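Local coordinates for protein ComZ (PDB 6QVI) that probably acts as a pilus-tip-associated DNA receptor in natural competence, joining a pseudopilin-like domain to a beta-solenoid domain, at residues A321-P325 and S326-A330. Sequence-based numbering, arbitrary orientation.
Sequences ATLSP and SCLQA
The N-terminal turn of the short helix 325-329 begins at Ser-324, the N-cap, whose carbonyl O faces Cys-327 N at 2.9 Å. That bond is weak, bent to 129° at the hydrogen, whereas the next one is properly helical: Gln-329 N reaches Pro-325 O at 2.8 Å with an N-H...O angle of 159°, and the donor sits close to the line of the C=O bond extended, as expected of an i to i+4 pair. Proline suits this N1 position, since its ring nitrogen has no hydrogen to offer and the first turn of a helix asks for no donor there. On the N-cap side the two serine hydroxyls meet, Ser-324 OG and Ser-326 OG modelled 2.4 Å apart; either hydroxyl could donate, and at 2.72 Å resolution so short a separation is doubtful in detail. A chi1 of 57° leaves Ser-326 OG flanked by its own N and C, directed back at the cap residue. In what is probably the beta-solenoid domain, the turn follows strand 312-317, which pairs with 304-309, itself parallel to 374-377. Leu-323 and Leu-328 come together loosely, CD1 to CD1 at 4.5 Å, and both lie on Val-315 of that first strand. Buried Cys-327 forms a disulfide with Cys-345, its extended side chain carrying SG there and tying the helix covalently to strand 343-348.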
# COMPACT_ATOMS: atom_id res chain seq x y z
N ALA A 321 30.15 -14.46 -9.46
CA ALA A 321 30.69 -13.21 -9.93
C ALA A 321 31.56 -12.65 -8.82
O ALA A 321 31.27 -12.82 -7.64
CB ALA A 321 29.58 -12.22 -10.32
N THR A 322 32.63 -11.97 -9.22
CA THR A 322 33.65 -11.49 -8.31
C THR A 322 33.30 -10.14 -7.72
O THR A 322 32.59 -9.35 -8.34
CB THR A 322 34.96 -11.39 -9.06
OG1 THR A 322 34.83 -10.38 -10.07
CG2 THR A 322 35.25 -12.73 -9.73
N LEU A 323 33.81 -9.88 -6.52
CA LEU A 323 33.68 -8.59 -5.86
C LEU A 323 35.03 -7.89 -5.73
O LEU A 323 36.09 -8.53 -5.78
CB LEU A 323 33.06 -8.73 -4.46
CG LEU A 323 31.56 -9.00 -4.36
CD1 LEU A 323 31.16 -9.09 -2.89
CD2 LEU A 323 30.71 -7.94 -5.09
N SER A 324 34.98 -6.57 -5.55
CA SER A 324 36.22 -5.84 -5.28
C SER A 324 36.50 -5.80 -3.77
O SER A 324 35.57 -5.64 -2.97
CB SER A 324 36.13 -4.41 -5.82
OG SER A 324 36.89 -3.49 -5.05
N PRO A 325 37.76 -5.95 -3.37
CA PRO A 325 38.08 -5.87 -1.93
C PRO A 325 37.72 -4.53 -1.28
O PRO A 325 37.47 -4.50 -0.07
CB PRO A 325 39.59 -6.13 -1.89
CG PRO A 325 39.95 -6.71 -3.24
CD PRO A 325 38.96 -6.14 -4.20
N SER A 326 37.73 -3.42 -2.03
CA SER A 326 37.20 -2.16 -1.52
C SER A 326 35.82 -2.37 -0.89
O SER A 326 35.52 -1.83 0.18
CB SER A 326 37.10 -1.11 -2.62
OG SER A 326 36.31 -1.56 -3.70
N CYS A 327 34.95 -3.11 -1.60
CA CYS A 327 33.59 -3.32 -1.12
C CYS A 327 33.60 -3.98 0.25
O CYS A 327 32.97 -3.49 1.20
CB CYS A 327 32.80 -4.14 -2.15
SG CYS A 327 31.15 -4.70 -1.59
N LEU A 328 34.29 -5.12 0.37
CA LEU A 328 34.31 -5.85 1.64
C LEU A 328 35.08 -5.11 2.74
O LEU A 328 34.76 -5.28 3.92
CB LEU A 328 34.85 -7.27 1.44
CG LEU A 328 33.82 -8.19 0.74
CD1 LEU A 328 34.44 -9.44 0.10
CD2 LEU A 328 32.71 -8.58 1.68
N GLN A 329 36.10 -4.31 2.38
CA GLN A 329 36.79 -3.50 3.38
C GLN A 329 35.81 -2.59 4.11
O GLN A 329 35.90 -2.41 5.33
CB GLN A 329 37.92 -2.68 2.72
CG GLN A 329 39.26 -3.41 2.37
CD GLN A 329 40.35 -3.29 3.48
OE1 GLN A 329 40.15 -2.62 4.50
NE2 GLN A 329 41.50 -3.94 3.26
N ALA A 330 34.84 -2.03 3.40
CA ALA A 330 33.96 -1.02 4.00
C ALA A 330 33.12 -1.57 5.15
O ALA A 330 32.63 -0.78 5.98
CB ALA A 330 33.07 -0.40 2.92